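Local coordinates for UDP-N-Acetylglucosamine 2-Epimerase (Thermus thermophilus, PDB 1V4V), which probably interconverts UDP-N-acetylglucosamine and UDP-N-acetylmannosamine by inverting the configuration at C2 of the sugar, as a two-domain homodimeric enzyme of the GT-B fold, at residues P36-R45 with I57-E68. Residues are numbered along the deposited sequence; the frame is centred on the assembly and turned at random.
Sequences PLVLLTGQHR and IQEDRNLDVMQE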
ATOM      1  N   PRO A  36      17.797 -14.569  12.071  1.00 31.86           N
ATOM      2  CA  PRO A  36      17.240 -14.313  10.743  1.00 29.46           C
ATOM      3  C   PRO A  36      16.828 -15.615  10.066  1.00 28.70           C
ATOM      4  O   PRO A  36      17.445 -16.661  10.280  1.00 28.65           O
ATOM      5  CB  PRO A  36      18.394 -13.627  10.024  1.00 30.37           C
ATOM      6  CG  PRO A  36      19.586 -14.378  10.568  1.00 30.85           C
ATOM      7  CD  PRO A  36      19.271 -14.496  12.054  1.00 30.85           C
ATOM      8  N   LEU A  37      15.771 -15.549   9.268  1.00 25.77           N
ATOM      9  CA  LEU A  37      15.287 -16.712   8.536  1.00 26.08           C
ATOM     10  C   LEU A  37      14.963 -16.267   7.119  1.00 24.31           C
ATOM     11  O   LEU A  37      14.649 -15.097   6.889  1.00 23.90           O
ATOM     12  CB  LEU A  37      14.023 -17.278   9.181  1.00 26.72           C
ATOM     13  CG  LEU A  37      14.119 -17.821  10.608  1.00 29.40           C
ATOM     14  CD1 LEU A  37      12.722 -18.184  11.078  1.00 28.70           C
ATOM     15  CD2 LEU A  37      15.042 -19.037  10.652  1.00 29.06           C
ATOM     16  N   VAL A  38      15.030 -17.197   6.175  1.00 24.41           N
ATOM     17  CA  VAL A  38      14.741 -16.873   4.783  1.00 25.51           C
ATOM     18  C   VAL A  38      13.561 -17.647   4.218  1.00 24.88           C
ATOM     19  O   VAL A  38      13.512 -18.877   4.285  1.00 25.83           O
ATOM     20  CB  VAL A  38      15.977 -17.134   3.883  1.00 24.76           C
ATOM     21  CG1 VAL A  38      15.601 -17.000   2.411  1.00 25.99           C
ATOM     22  CG2 VAL A  38      17.079 -16.154   4.227  1.00 22.94           C
ATOM     23  N   LEU A  39      12.608 -16.903   3.663  1.00 24.09           N
ATOM     24  CA  LEU A  39      11.434 -17.481   3.027  1.00 23.05           C
ATOM     25  C   LEU A  39      11.541 -17.126   1.550  1.00 23.35           C
ATOM     26  O   LEU A  39      11.485 -15.950   1.201  1.00 22.45           O
ATOM     27  CB  LEU A  39      10.146 -16.865   3.591  1.00 23.82           C
ATOM     28  CG  LEU A  39       8.862 -17.198   2.818  1.00 24.26           C
ATOM     29  CD1 LEU A  39       8.581 -18.694   2.879  1.00 25.24           C
ATOM     30  CD2 LEU A  39       7.697 -16.414   3.404  1.00 25.09           C
ATOM     31  N   LEU A  40      11.727 -18.124   0.689  1.00 23.25           N
ATOM     32  CA  LEU A  40      11.806 -17.855  -0.745  1.00 23.96           C
ATOM     33  C   LEU A  40      10.384 -17.740  -1.265  1.00 25.28           C
ATOM     34  O   LEU A  40       9.509 -18.508  -0.863  1.00 25.89           O
ATOM     35  CB  LEU A  40      12.556 -18.975  -1.473  1.00 26.58           C
ATOM     36  CG  LEU A  40      14.010 -19.155  -1.021  1.00 27.58           C
ATOM     37  CD1 LEU A  40      14.717 -20.130  -1.952  1.00 28.41           C
ATOM     38  CD2 LEU A  40      14.725 -17.807  -1.021  1.00 28.27           C
ATOM     39  N   THR A  41      10.157 -16.792  -2.169  1.00 26.96           N
ATOM     40  CA  THR A  41       8.816 -16.556  -2.693  1.00 26.69           C
ATOM     41  C   THR A  41       8.712 -16.600  -4.219  1.00 28.00           C
ATOM     42  O   THR A  41       7.668 -16.258  -4.779  1.00 28.05           O
ATOM     43  CB  THR A  41       8.312 -15.173  -2.225  1.00 26.95           C
ATOM     44  OG1 THR A  41       9.169 -14.156  -2.762  1.00 27.23           O
ATOM     45  CG2 THR A  41       8.329 -15.070  -0.708  1.00 26.17           C
ATOM     46  N   GLY A  42       9.783 -17.024  -4.882  1.00 28.04           N
ATOM     47  CA  GLY A  42       9.800 -17.062  -6.334  1.00 29.74           C
ATOM     48  C   GLY A  42       9.592 -18.398  -7.029  1.00 33.08           C
ATOM     49  O   GLY A  42       9.222 -19.400  -6.407  1.00 31.12           O
ATOM     50  N   GLN A  43       9.857 -18.402  -8.336  1.00 33.92           N
ATOM     51  CA  GLN A  43       9.674 -19.578  -9.185  1.00 38.59           C
ATOM     52  C   GLN A  43      10.869 -20.508  -9.360  1.00 39.83           C
ATOM     53  O   GLN A  43      10.697 -21.661  -9.745  1.00 42.84           O
ATOM     54  CB  GLN A  43       9.229 -19.141 -10.582  1.00 39.63           C
ATOM     55  CG  GLN A  43       7.943 -18.345 -10.638  1.00 43.04           C
ATOM     56  CD  GLN A  43       7.673 -17.802 -12.031  1.00 46.15           C
ATOM     57  OE1 GLN A  43       8.469 -17.038 -12.575  1.00 49.14           O
ATOM     58  NE2 GLN A  43       6.547 -18.197 -12.615  1.00 47.65           N
ATOM     59  N   HIS A  44      12.073 -20.023  -9.100  1.00 41.36           N
ATOM     60  CA  HIS A  44      13.252 -20.856  -9.297  1.00 42.28           C
ATOM     61  C   HIS A  44      14.002 -21.149  -8.007  1.00 43.18           C
ATOM     62  O   HIS A  44      15.022 -20.530  -7.714  1.00 41.92           O
ATOM     63  CB  HIS A  44      14.176 -20.178 -10.308  1.00 43.87           C
ATOM     64  CG  HIS A  44      13.465 -19.702 -11.537  1.00 45.83           C
ATOM     65  ND1 HIS A  44      12.800 -20.556 -12.389  1.00 46.71           N
ATOM     66  CD2 HIS A  44      13.290 -18.456 -12.037  1.00 45.15           C
ATOM     67  CE1 HIS A  44      12.241 -19.856 -13.362  1.00 47.14           C
ATOM     68  NE2 HIS A  44      12.523 -18.581 -13.172  1.00 47.38           N
ATOM     69  N   ARG A  45      13.482 -22.109  -7.248  1.00 45.23           N
ATOM     70  CA  ARG A  45      14.063 -22.514  -5.975  1.00 48.02           C
ATOM     71  C   ARG A  45      15.546 -22.855  -6.072  1.00 49.91           C
ATOM     72  O   ARG A  45      16.378 -22.242  -5.405  1.00 49.69           O
ATOM     73  CB  ARG A  45      13.286 -23.716  -5.427  1.00 49.65           C
ATOM     74  CG  ARG A  45      13.835 -24.314  -4.141  1.00 51.05           C
ATOM     75  CD  ARG A  45      12.887 -25.382  -3.603  1.00 53.11           C
ATOM     76  NE  ARG A  45      13.423 -26.072  -2.432  1.00 54.91           N
ATOM     77  CZ  ARG A  45      14.404 -26.968  -2.475  1.00 56.13           C
ATOM     78  NH1 ARG A  45      14.962 -27.291  -3.634  1.00 56.33           N
ATOM     79  NH2 ARG A  45      14.829 -27.540  -1.357  1.00 57.20           N
ATOM     80  N   ILE A  57      24.389 -18.713   2.766  1.00 31.58           N
ATOM     81  CA  ILE A  57      23.029 -18.637   3.293  1.00 31.79           C
ATOM     82  C   ILE A  57      22.150 -19.731   2.691  1.00 31.08           C
ATOM     83  O   ILE A  57      22.241 -20.030   1.502  1.00 31.94           O
ATOM     84  CB  ILE A  57      22.397 -17.253   2.980  1.00 30.38           C
ATOM     85  CG1 ILE A  57      23.181 -16.152   3.694  1.00 29.14           C
ATOM     86  CG2 ILE A  57      20.931 -17.219   3.425  1.00 30.93           C
ATOM     87  CD1 ILE A  57      22.764 -14.744   3.300  1.00 28.75           C
ATOM     88  N   GLN A  58      21.305 -20.329   3.525  1.00 32.00           N
ATOM     89  CA  GLN A  58      20.393 -21.382   3.088  1.00 33.19           C
ATOM     90  C   GLN A  58      18.983 -20.886   3.393  1.00 32.46           C
ATOM     91  O   GLN A  58      18.796 -20.131   4.346  1.00 31.78           O
ATOM     92  CB  GLN A  58      20.649 -22.667   3.880  1.00 38.06           C
ATOM     93  CG  GLN A  58      22.094 -22.844   4.328  1.00 44.56           C
ATOM     94  CD  GLN A  58      23.067 -22.939   3.171  1.00 48.56           C
ATOM     95  OE1 GLN A  58      24.281 -22.821   3.354  1.00 52.57           O
ATOM     96  NE2 GLN A  58      22.542 -23.166   1.970  1.00 51.16           N
ATOM     97  N   GLU A  59      17.995 -21.297   2.603  1.00 33.18           N
ATOM     98  CA  GLU A  59      16.633 -20.846   2.875  1.00 32.82           C
ATOM     99  C   GLU A  59      16.013 -21.761   3.918  1.00 32.34           C
ATOM    100  O   GLU A  59      16.439 -22.904   4.088  1.00 32.75           O
ATOM    101  CB  GLU A  59      15.771 -20.835   1.601  1.00 36.12           C
ATOM    102  CG  GLU A  59      14.970 -22.103   1.313  1.00 36.88           C
ATOM    103  CD  GLU A  59      15.781 -23.166   0.608  1.00 39.40           C
ATOM    104  OE1 GLU A  59      15.184 -24.170   0.163  1.00 40.23           O
ATOM    105  OE2 GLU A  59      17.012 -22.995   0.493  1.00 42.62           O
ATOM    106  N   ASP A  60      15.010 -21.250   4.619  1.00 31.42           N
ATOM    107  CA  ASP A  60      14.330 -22.012   5.657  1.00 31.39           C
ATOM    108  C   ASP A  60      12.995 -22.559   5.179  1.00 31.39           C
ATOM    109  O   ASP A  60      12.536 -23.597   5.654  1.00 31.60           O
ATOM    110  CB  ASP A  60      14.123 -21.128   6.885  1.00 30.88           C
ATOM    111  CG  ASP A  60      15.427 -20.769   7.564  1.00 33.84           C
ATOM    112  OD1 ASP A  60      15.998 -21.644   8.249  1.00 33.29           O
ATOM    113  OD2 ASP A  60      15.888 -19.622   7.405  1.00 33.62           O
ATOM    114  N   ARG A  61      12.377 -21.863   4.230  1.00 29.78           N
ATOM    115  CA  ARG A  61      11.086 -22.285   3.701  1.00 29.23           C
ATOM    116  C   ARG A  61      10.871 -21.699   2.308  1.00 29.42           C
ATOM    117  O   ARG A  61      11.495 -20.703   1.946  1.00 26.57           O
ATOM    118  CB  ARG A  61       9.974 -21.833   4.653  1.00 31.04           C
ATOM    119  CG  ARG A  61       8.578 -22.307   4.282  1.00 36.34           C
ATOM    120  CD  ARG A  61       7.690 -22.370   5.516  1.00 37.02           C
ATOM    121  NE  ARG A  61       6.291 -22.628   5.187  1.00 39.37           N
ATOM    122  CZ  ARG A  61       5.377 -23.010   6.073  1.00 39.91           C
ATOM    123  NH1 ARG A  61       5.720 -23.187   7.342  1.00 38.73           N
ATOM    124  NH2 ARG A  61       4.121 -23.205   5.693  1.00 40.13           N
ATOM    125  N   ASN A  62      10.000 -22.332   1.528  1.00 28.31           N
ATOM    126  CA  ASN A  62       9.702 -21.876   0.173  1.00 30.28           C
ATOM    127  C   ASN A  62       8.198 -21.864  -0.060  1.00 29.30           C
ATOM    128  O   ASN A  62       7.489 -22.746   0.420  1.00 27.74           O
ATOM    129  CB  ASN A  62      10.327 -22.812  -0.868  1.00 32.99           C
ATOM    130  CG  ASN A  62      11.820 -22.976  -0.695  1.00 39.33           C
ATOM    131  OD1 ASN A  62      12.288 -23.585   0.271  1.00 43.87           O
ATOM    132  ND2 ASN A  62      12.581 -22.433  -1.636  1.00 40.53           N
ATOM    133  N   LEU A  63       7.709 -20.869  -0.794  1.00 27.94           N
ATOM    134  CA  LEU A  63       6.287 -20.821  -1.109  1.00 28.67           C
ATOM    135  C   LEU A  63       6.108 -21.677  -2.360  1.00 29.58           C
ATOM    136  O   LEU A  63       7.068 -21.930  -3.081  1.00 30.38           O
ATOM    137  CB  LEU A  63       5.833 -19.387  -1.388  1.00 25.85           C
ATOM    138  CG  LEU A  63       5.900 -18.406  -0.220  1.00 22.72           C
ATOM    139  CD1 LEU A  63       5.250 -17.079  -0.632  1.00 25.24           C
ATOM    140  CD2 LEU A  63       5.179 -18.994   0.993  1.00 23.40           C
ATOM    141  N   ASP A  64       4.887 -22.132  -2.612  1.00 31.79           N
ATOM    142  CA  ASP A  64       4.610 -22.961  -3.780  1.00 32.55           C
ATOM    143  C   ASP A  64       4.104 -22.052  -4.896  1.00 32.51           C
ATOM    144  O   ASP A  64       2.958 -21.605  -4.876  1.00 30.00           O
ATOM    145  CB  ASP A  64       3.570 -24.024  -3.418  1.00 35.02           C
ATOM    146  CG  ASP A  64       3.368 -25.044  -4.517  1.00 38.72           C
ATOM    147  OD1 ASP A  64       2.866 -26.147  -4.215  1.00 38.84           O
ATOM    148  OD2 ASP A  64       3.699 -24.743  -5.683  1.00 41.97           O
ATOM    149  N   VAL A  65       4.972 -21.783  -5.865  1.00 33.96           N
ATOM    150  CA  VAL A  65       4.636 -20.895  -6.973  1.00 38.19           C
ATOM    151  C   VAL A  65       4.695 -21.581  -8.335  1.00 39.81           C
ATOM    152  O   VAL A  65       5.637 -22.310  -8.633  1.00 40.48           O
ATOM    153  CB  VAL A  65       5.589 -19.675  -6.984  1.00 37.87           C
ATOM    154  CG1 VAL A  65       5.257 -18.752  -8.142  1.00 38.38           C
ATOM    155  CG2 VAL A  65       5.484 -18.930  -5.659  1.00 38.26           C
HETATM  156  N   MSE A  66       3.681 -21.333  -9.161  1.00 43.49           N
HETATM  157  CA  MSE A  66       3.618 -21.918 -10.499  1.00 46.94           C
HETATM  158  C   MSE A  66       4.769 -21.379 -11.348  1.00 47.84           C
HETATM  159  O   MSE A  66       5.273 -20.286 -11.100  1.00 46.49           O
HETATM  160  CB  MSE A  66       2.288 -21.559 -11.180  1.00 50.73           C
HETATM  161  CG  MSE A  66       1.025 -21.897 -10.392  1.00 53.66           C
HETATM  162 SE   MSE A  66      -0.618 -21.394 -11.330  1.00 61.44          SE
HETATM  163  CE  MSE A  66       0.142 -20.307 -12.730  1.00 57.25           C
ATOM    164  N   GLN A  67       5.184 -22.144 -12.353  1.00 49.84           N
ATOM    165  CA  GLN A  67       6.267 -21.708 -13.232  1.00 51.36           C
ATOM    166  C   GLN A  67       5.695 -20.908 -14.399  1.00 51.01           C
ATOM    167  O   GLN A  67       6.329 -19.986 -14.912  1.00 51.26           O
ATOM    168  CB  GLN A  67       7.038 -22.912 -13.780  1.00 53.92           C
ATOM    169  CG  GLN A  67       8.503 -22.946 -13.382  1.00 56.66           C
ATOM    170  CD  GLN A  67       8.705 -23.264 -11.914  1.00 58.54           C
ATOM    171  OE1 GLN A  67       9.823 -23.203 -11.407  1.00 60.93           O
ATOM    172  NE2 GLN A  67       7.625 -23.617 -11.226  1.00 60.07           N
ATOM    173  N   GLU A  68       4.486 -21.273 -14.806  1.00 50.68           N
ATOM    174  CA  GLU A  68       3.818 -20.617 -15.920  1.00 51.51           C
ATOM    175  C   GLU A  68       3.412 -19.182 -15.613  1.00 50.91           C
ATOM    176  O   GLU A  68       3.169 -18.821 -14.463  1.00 49.65           O
ATOM    177  CB  GLU A  68       2.574 -21.412 -16.324  1.00 52.96           C
ATOM    178  CG  GLU A  68       1.611 -21.636 -15.174  1.00 55.67           C
ATOM    179  CD  GLU A  68       0.249 -22.125 -15.622  1.00 57.90           C
ATOM    180  OE1 GLU A  68      -0.380 -21.448 -16.462  1.00 59.49           O
ATOM    181  OE2 GLU A  68      -0.198 -23.178 -15.126  1.00 57.87           O
TER
HETATM  182  O   HOH W   1       8.956 -19.912  -3.773  1.00 30.89           O
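Leu39 and Leu40 pair in parallel with Arg61 and Asn62. This is a right-handed beta-alpha-beta crossover at the edge of the Rossmann-like N-terminal sheet of a GT-B fold, with helix 45-53 between the strands. Backbone bonds carry the pairing. Val38 O accepts from both Asp60 N (2.8 Å) and Arg61 N. Leu40 N then gives to Arg61 O, and Leu40 O receives Leu63 N at 3.0 Å. Asp60 adds a side-chain bond: with CG beside its own backbone N (chi1 -68°), OD2 takes Val38 N on its anti lone pair at 2.9 Å. Apolar contacts follow. Leu39 CD1 meets Leu63 CD2 at 3.9 Å, on the side covered by helix 72-89. Leu40 crosses Glu59 at about a right angle, its CG against Glu59 CB. The charged contact is long: Arg45 NE lies 3.7 Å from Glu59 OE1, which is well out of the guanidinium plane and also pairs with Arg49. A water sits within hydrogen-bonding distance of Gly42 O (2.7 Å) and Leu63 O. Gln43 CG packs on Val65 CG1 at 3.7 Å. Its NE2 gives to Met66 O. With alanine at Gln43, Met66 O would probably lose this side-chain donor and Val65 CG1 its neighbour CG. The NE2 to Met66 O bond of Gln43 spans 2.9 Å, with the oxygen nearly in the amide plane.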